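Local coordinates for mandelate racemase/muconate lactonizing enzyme-like protein (Roseovarius sp. TM1035, PDB 3RCY) that is of unconfirmed function but, as a magnesium-binding member of the enolase superfamily, probably abstracts a proton next to a substrate carboxylate, at residues D57-H62 with S96-A101; N70-F75 with M294-A299; R77-S80 with R86-L89. All coordinates share one frame; numbering follows the deposited sequence.

Contact 1. Residues D57-H62 with S96-A101; sequences DVFARH and SGLEIA
Val-58, Phe-59 and Leu-98 join helices 48-63 and 89-110 inside the N-terminal capping domain of the enolase-superfamily fold. This domain pairs a three-stranded antiparallel sheet with a set of helices. Between 57-62 and 96-101 the touch is one leucine against two consecutive residues. The nearest CA atoms of the two segments, those of Phe-59 and Leu-98, are 7.5 Å apart.

Leu-98 reaches across with both methyl branches. Its CD1 lies 3.9 Å from CG1 of Val-58. The same CD1 is 4.0 Å from CB of Phe-59. The other branch, CD2, approaches the Phe-59 ring obliquely. With CG1 trans to the backbone N (chi1 169°), that methyl of Val-58 is the one turned to Leu-98.

All three side chains are buried. The sheet covers Leu-98 and Phe-59: Leu-98 packs on Val-27 and Leu-29 of strand 24-31 and on Leu-7 of strand 4-12, Phe-59 on Leu-4, Leu-7 and Leu-29. Leu-98 also packs on Ile-55 and Met-63 of helix 48-63. Val-58 packs on Val-78 of helix 71-80 and on Val-46 of a second subunit.

Helix 48-63 also carries an ion pair one turn apart. Arg-61 grips the Asp-57 carboxylate side-on. NE of Arg-61 donates to OD1 of Asp-57 at 3.0 Å, and NH2 of Arg-61 to OD2 of Asp-57 at 3.0 Å. Both bonds are nearly straight, and the carboxylate sits at the guanidinium edge. Asp-57 OD2 is hydrogen-bonded to Gly-47 N, and Arg-61 NH1 to Thr-383 O, both of the second subunit.

Between these segments the touching atoms are all carbon, so the contact probably rests on shape and exclusion of water. In the ion pair, each charge is probably offset in part by the other.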
# COMPACT_ATOMS: atom_id res chain seq x y z
N ASP A 57 -27.45 31.18 -18.69
CA ASP A 57 -26.05 31.62 -18.66
C ASP A 57 -25.14 30.64 -19.39
O ASP A 57 -24.42 31.03 -20.31
CB ASP A 57 -25.57 31.82 -17.22
CG ASP A 57 -24.17 32.41 -17.15
OD1 ASP A 57 -23.21 31.72 -17.53
OD2 ASP A 57 -24.03 33.56 -16.69
N VAL A 58 -25.17 29.38 -18.96
CA VAL A 58 -24.36 28.32 -19.57
C VAL A 58 -24.55 28.26 -21.09
O VAL A 58 -23.57 28.23 -21.86
CB VAL A 58 -24.69 26.94 -18.92
CG1 VAL A 58 -24.04 25.79 -19.71
CG2 VAL A 58 -24.21 26.92 -17.45
N PHE A 59 -25.81 28.22 -21.52
CA PHE A 59 -26.10 28.19 -22.95
C PHE A 59 -25.57 29.43 -23.69
O PHE A 59 -24.87 29.29 -24.68
CB PHE A 59 -27.60 28.02 -23.23
CG PHE A 59 -27.94 28.06 -24.70
CD1 PHE A 59 -27.65 26.97 -25.52
CD2 PHE A 59 -28.54 29.19 -25.26
CE1 PHE A 59 -27.96 27.00 -26.88
CE2 PHE A 59 -28.85 29.22 -26.63
CZ PHE A 59 -28.55 28.12 -27.43
N ALA A 60 -25.89 30.62 -23.19
CA ALA A 60 -25.50 31.85 -23.89
C ALA A 60 -23.98 32.00 -23.95
O ALA A 60 -23.43 32.43 -24.96
CB ALA A 60 -26.15 33.10 -23.26
N ARG A 61 -23.32 31.64 -22.85
CA ARG A 61 -21.88 31.86 -22.70
C ARG A 61 -21.04 30.84 -23.48
O ARG A 61 -20.02 31.20 -24.07
CB ARG A 61 -21.51 31.83 -21.20
CG ARG A 61 -20.14 32.43 -20.88
CD ARG A 61 -19.90 32.52 -19.36
NE ARG A 61 -20.93 33.31 -18.67
CZ ARG A 61 -20.96 34.64 -18.61
NH1 ARG A 61 -20.02 35.37 -19.20
NH2 ARG A 61 -21.95 35.23 -17.96
N HIS A 62 -21.46 29.58 -23.48
CA HIS A 62 -20.59 28.49 -23.97
C HIS A 62 -21.11 27.72 -25.17
O HIS A 62 -20.36 26.99 -25.80
CB HIS A 62 -20.27 27.50 -22.83
CG HIS A 62 -19.67 28.15 -21.62
ND1 HIS A 62 -18.47 28.84 -21.67
CD2 HIS A 62 -20.10 28.23 -20.34
CE1 HIS A 62 -18.20 29.31 -20.46
NE2 HIS A 62 -19.17 28.96 -19.64
N SER A 96 -25.57 19.41 -18.86
CA SER A 96 -25.96 18.03 -19.22
C SER A 96 -27.26 17.96 -20.02
O SER A 96 -27.35 17.26 -21.04
CB SER A 96 -26.08 17.16 -17.97
OG SER A 96 -24.88 17.13 -17.22
N GLY A 97 -28.27 18.69 -19.55
CA GLY A 97 -29.55 18.78 -20.25
C GLY A 97 -29.40 19.36 -21.64
O GLY A 97 -30.01 18.87 -22.59
N LEU A 98 -28.58 20.40 -21.75
CA LEU A 98 -28.32 21.05 -23.04
C LEU A 98 -27.56 20.11 -23.99
O LEU A 98 -27.82 20.09 -25.20
CB LEU A 98 -27.54 22.35 -22.82
CG LEU A 98 -28.23 23.40 -21.93
CD1 LEU A 98 -27.25 24.47 -21.43
CD2 LEU A 98 -29.40 24.06 -22.66
N GLU A 99 -26.63 19.33 -23.43
CA GLU A 99 -25.85 18.35 -24.21
C GLU A 99 -26.75 17.23 -24.76
O GLU A 99 -26.58 16.80 -25.91
CB GLU A 99 -24.71 17.78 -23.35
CG GLU A 99 -23.69 16.92 -24.11
CD GLU A 99 -23.92 15.40 -24.00
OE1 GLU A 99 -25.05 14.97 -23.67
OE2 GLU A 99 -22.96 14.63 -24.27
N ILE A 100 -27.71 16.78 -23.96
CA ILE A 100 -28.68 15.78 -24.41
C ILE A 100 -29.50 16.31 -25.59
O ILE A 100 -29.74 15.58 -26.56
CB ILE A 100 -29.59 15.29 -23.25
CG1 ILE A 100 -28.77 14.46 -22.24
CG2 ILE A 100 -30.76 14.45 -23.79
CD1 ILE A 100 -29.41 14.33 -20.84
N ALA A 101 -29.92 17.58 -25.51
CA ALA A 101 -30.62 18.23 -26.63
C ALA A 101 -29.75 18.30 -27.89
O ALA A 101 -30.26 18.18 -29.00
CB ALA A 101 -31.10 19.63 -26.22

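Contact 2. Residues N70-F75 with M294-A299; sequences NIELMF and MKKVAA
Lys-296 NZ donates to Glu-72 OE1 at 2.7 Å, a hydrogen bond within a salt bridge. The ammonium comes to the syn side of OE1, 28° out of the carboxylate plane. CE of Lys-296 passes 3.4 Å from OE2 of Glu-72, so the end of the lysine lies close to both oxygens.

The two side chains reach very differently. Lys-296 is extended beyond CG and spans most of the gap, the nearest CA atoms (Glu-72 and Lys-296) being 11.0 Å apart. Glu-72 bends at chi2 (-92°), which turns its carboxylate to the lysine.

Both charges have further partners. OE2 of Glu-72 binds NE1 of Trp-292 and pairs with Lys-295 of a third subunit. NZ of Lys-296 also pairs with Glu-302 of that subunit. The buried carboxylate is therefore held by several donors and is likely to stay ionised.

Farther out, Phe-75 and Lys-296 both pack on Lys-266 of helix 266-274. The bridge links helix 71-80 of the capping domain to helix 290-302 of the barrel domain. It belongs to the two-domain architecture of the enolase superfamily, here with a subunit interface alongside.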
# COMPACT_ATOMS: atom_id res chain seq x y z
N ASN A 70 -19.65 19.80 -31.65
CA ASN A 70 -18.48 20.09 -30.81
C ASN A 70 -18.73 19.86 -29.33
O ASN A 70 -18.64 20.78 -28.51
CB ASN A 70 -17.94 21.49 -31.11
CG ASN A 70 -17.38 21.60 -32.53
OD1 ASN A 70 -16.98 20.60 -33.12
ND2 ASN A 70 -17.35 22.81 -33.07
N ILE A 71 -19.04 18.60 -29.02
CA ILE A 71 -19.45 18.17 -27.68
C ILE A 71 -18.28 18.18 -26.69
O ILE A 71 -18.45 18.56 -25.52
CB ILE A 71 -20.11 16.75 -27.75
CG1 ILE A 71 -21.34 16.75 -28.68
CG2 ILE A 71 -20.46 16.20 -26.37
CD1 ILE A 71 -22.59 17.38 -28.10
N GLU A 72 -17.09 17.76 -27.14
CA GLU A 72 -15.89 17.79 -26.30
C GLU A 72 -15.58 19.22 -25.89
O GLU A 72 -15.32 19.51 -24.72
CB GLU A 72 -14.67 17.21 -27.04
CG GLU A 72 -14.73 15.73 -27.36
CD GLU A 72 -14.11 14.84 -26.27
OE1 GLU A 72 -13.62 15.35 -25.24
OE2 GLU A 72 -14.14 13.61 -26.46
N LEU A 73 -15.62 20.12 -26.88
CA LEU A 73 -15.28 21.52 -26.68
C LEU A 73 -16.27 22.20 -25.73
O LEU A 73 -15.87 22.90 -24.80
CB LEU A 73 -15.24 22.26 -28.02
CG LEU A 73 -14.92 23.77 -27.97
CD1 LEU A 73 -13.59 24.07 -27.29
CD2 LEU A 73 -14.95 24.38 -29.36
N MET A 74 -17.56 21.98 -25.97
CA MET A 74 -18.58 22.62 -25.14
C MET A 74 -18.50 22.13 -23.69
O MET A 74 -18.64 22.93 -22.77
CB MET A 74 -19.98 22.44 -25.73
CG MET A 74 -20.15 23.25 -27.02
SD MET A 74 -21.85 23.33 -27.60
CE MET A 74 -21.99 21.72 -28.37
N PHE A 75 -18.24 20.84 -23.50
CA PHE A 75 -17.98 20.34 -22.15
C PHE A 75 -16.80 21.08 -21.49
O PHE A 75 -16.94 21.58 -20.37
CB PHE A 75 -17.78 18.82 -22.09
CG PHE A 75 -17.46 18.32 -20.69
CD1 PHE A 75 -18.48 18.05 -19.79
CD2 PHE A 75 -16.14 18.18 -20.28
CE1 PHE A 75 -18.19 17.62 -18.48
CE2 PHE A 75 -15.83 17.76 -18.99
CZ PHE A 75 -16.85 17.47 -18.09
N MET A 294 -20.64 10.49 -20.13
CA MET A 294 -20.96 9.18 -19.56
C MET A 294 -20.47 7.99 -20.39
O MET A 294 -20.24 6.92 -19.84
CB MET A 294 -22.45 9.07 -19.22
CG MET A 294 -22.85 9.91 -17.98
SD MET A 294 -21.77 9.61 -16.55
CE MET A 294 -20.57 10.94 -16.68
N LYS A 295 -20.29 8.19 -21.70
CA LYS A 295 -19.59 7.19 -22.54
C LYS A 295 -18.14 7.02 -22.09
O LYS A 295 -17.60 5.90 -22.06
CB LYS A 295 -19.67 7.56 -24.04
CG LYS A 295 -21.02 7.26 -24.72
CD LYS A 295 -21.26 5.75 -24.96
CE LYS A 295 -20.39 5.18 -26.08
NZ LYS A 295 -20.82 3.78 -26.45
N LYS A 296 -17.50 8.13 -21.74
CA LYS A 296 -16.16 8.09 -21.19
C LYS A 296 -16.13 7.28 -19.90
O LYS A 296 -15.26 6.42 -19.71
CB LYS A 296 -15.63 9.52 -20.96
CG LYS A 296 -15.45 10.33 -22.26
CD LYS A 296 -14.71 11.65 -22.00
CE LYS A 296 -14.37 12.38 -23.31
NZ LYS A 296 -13.85 13.78 -23.06
N VAL A 297 -17.11 7.52 -19.02
CA VAL A 297 -17.22 6.78 -17.76
C VAL A 297 -17.50 5.29 -17.99
O VAL A 297 -16.91 4.44 -17.31
CB VAL A 297 -18.26 7.42 -16.79
CG1 VAL A 297 -18.49 6.55 -15.57
CG2 VAL A 297 -17.77 8.79 -16.37
N ALA A 298 -18.38 4.98 -18.94
CA ALA A 298 -18.67 3.59 -19.30
C ALA A 298 -17.41 2.82 -19.70
O ALA A 298 -17.24 1.66 -19.30
CB ALA A 298 -19.73 3.51 -20.41
N ALA A 299 -16.54 3.46 -20.48
CA ALA A 299 -15.27 2.84 -20.90
C ALA A 299 -14.34 2.60 -19.72
O ALA A 299 -13.66 1.57 -19.65
CB ALA A 299 -14.58 3.69 -21.96

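Contact 3. Residues R77-S80 with R86-L89; sequences RVYS and RPDL. With RIB (alpha-D-ribofuranose), chain L.
Tyr-79 lays its ring against the backbone of Arg-86 and Pro-87. Its CE1 is 3.6 Å from Pro-87 N, and its OH is 3.6 Å from Arg-86 CA. Arg-86 N sits over one face of the ring, toward the rim.

A bound ribofuranose rests its O2 over one face of the Arg-86 guanidinium, 3.0 Å from NH1 of Arg-86. Its O3 is 3.4 Å from CD of Pro-87.

Tyr-79 is near the end of helix 71-80 of the capping domain. Arg-86 and Pro-87, on the loop leading to helix 89-110, line a ribofuranose pocket at a subunit interface.

Arg-86 is folded back on its own chain. CG stands between the backbone N and the carbonyl carbon (chi1 36°). NE and NH2 of Arg-86 both donate to Pro-87 O, each at 3.0 Å. NE stands above the carbonyl plane, 60° out, and NH2 is tilted only 16° from it. NH2 also pairs with Glu-268 of a second subunit. A leucine here would probably leave that glutamate without its mate and Pro-87 O without two donors, and take the flat group from beside the sugar O2.

Tyr-79 OH is hydrogen-bonded to Asp-241 of the second subunit. A water accepts from Asp-88 N at 2.8 Å. Asp-88 is the N-cap of the next helix, its OD1 bound to Ala-91 N.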
# COMPACT_ATOMS: atom_id res chain seq x y z
N ARG A 77 -15.52 24.00 -22.09
CA ARG A 77 -15.88 25.39 -21.83
C ARG A 77 -16.66 25.53 -20.52
O ARG A 77 -16.32 26.36 -19.69
CB ARG A 77 -16.73 25.95 -22.97
CG ARG A 77 -15.97 26.31 -24.22
CD ARG A 77 -16.96 26.78 -25.27
NE ARG A 77 -16.30 27.17 -26.51
CZ ARG A 77 -16.92 27.24 -27.69
NH1 ARG A 77 -18.20 26.92 -27.81
NH2 ARG A 77 -16.23 27.62 -28.77
N VAL A 78 -17.71 24.72 -20.35
CA VAL A 78 -18.56 24.82 -19.16
C VAL A 78 -17.80 24.31 -17.92
O VAL A 78 -17.84 24.95 -16.87
CB VAL A 78 -19.90 24.05 -19.32
CG1 VAL A 78 -20.77 24.22 -18.09
CG2 VAL A 78 -20.65 24.55 -20.56
N TYR A 79 -17.10 23.20 -18.08
CA TYR A 79 -16.30 22.61 -17.01
C TYR A 79 -15.25 23.58 -16.47
O TYR A 79 -14.97 23.58 -15.26
CB TYR A 79 -15.62 21.34 -17.52
CG TYR A 79 -14.89 20.52 -16.48
CD1 TYR A 79 -15.60 19.81 -15.51
CD2 TYR A 79 -13.50 20.41 -16.49
CE1 TYR A 79 -14.94 19.03 -14.56
CE2 TYR A 79 -12.83 19.63 -15.54
CZ TYR A 79 -13.57 18.94 -14.59
OH TYR A 79 -12.93 18.16 -13.66
N SER A 80 -14.70 24.40 -17.36
CA SER A 80 -13.63 25.34 -17.03
C SER A 80 -14.14 26.74 -16.67
O SER A 80 -13.35 27.60 -16.24
CB SER A 80 -12.65 25.46 -18.21
OG SER A 80 -12.16 24.18 -18.59
N ARG A 86 -13.04 22.12 -12.31
CA ARG A 86 -13.37 20.97 -11.46
C ARG A 86 -14.90 20.91 -11.44
O ARG A 86 -15.57 21.89 -11.78
CB ARG A 86 -12.75 21.09 -10.06
CG ARG A 86 -12.67 22.50 -9.47
CD ARG A 86 -14.04 23.07 -9.05
NE ARG A 86 -14.93 22.06 -8.47
CZ ARG A 86 -14.85 21.60 -7.23
NH1 ARG A 86 -13.93 22.05 -6.38
NH2 ARG A 86 -15.71 20.67 -6.82
N PRO A 87 -15.48 19.75 -11.07
CA PRO A 87 -16.92 19.60 -11.23
C PRO A 87 -17.73 20.63 -10.43
O PRO A 87 -17.55 20.75 -9.23
CB PRO A 87 -17.19 18.18 -10.71
CG PRO A 87 -15.89 17.46 -10.85
CD PRO A 87 -14.86 18.51 -10.54
N ASP A 88 -18.60 21.36 -11.12
CA ASP A 88 -19.59 22.23 -10.48
C ASP A 88 -20.94 21.56 -10.62
O ASP A 88 -21.50 21.51 -11.72
CB ASP A 88 -19.60 23.62 -11.12
CG ASP A 88 -20.58 24.59 -10.44
OD1 ASP A 88 -21.71 24.20 -10.10
OD2 ASP A 88 -20.21 25.77 -10.24
N LEU A 89 -21.48 21.04 -9.52
CA LEU A 89 -22.71 20.25 -9.56
C LEU A 89 -23.86 20.97 -10.28
O LEU A 89 -24.58 20.37 -11.08
CB LEU A 89 -23.12 19.84 -8.14
CG LEU A 89 -24.29 18.86 -8.02
CD1 LEU A 89 -23.90 17.47 -8.55
CD2 LEU A 89 -24.74 18.78 -6.58
O5 RIB L . -12.64 15.17 -9.09
C5 RIB L . -12.63 14.66 -7.75
C4 RIB L . -12.93 15.81 -6.80
O4 RIB L . -11.75 16.11 -6.05
C3 RIB L . -13.29 17.05 -7.60
O3 RIB L . -14.66 17.41 -7.32
C2 RIB L . -12.27 18.10 -7.20
O2 RIB L . -12.89 19.31 -6.77
C1 RIB L . -11.48 17.51 -6.05
O1 RIB L . -10.06 17.75 -6.17
O HOH W 1 -17.64 22.22 -13.66

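How the contacts relate
Helix 71-80 ties the three together. It carries one half of contact 2 and one half of contact 3, and it lies between the two helices of contact 1 in sequence. The centres are 12 to 14 Å apart. Contact 1 touches contact 3 where Val-58 CG1 meets Val-78 CG2 at 3.7 Å and where His-62 O lies 2.9 Å from Arg-77 NH1, a probable hydrogen bond. It touches contact 2 where Glu-99 OE2 meets Ile-71 CG2 at 3.6 Å. Contact 3 alone reaches the sugar directly; the Lys-296 side chain of contact 2 is about 13 Å from a bound ribofuranose. Contacts 1 and 3 both face the second subunit.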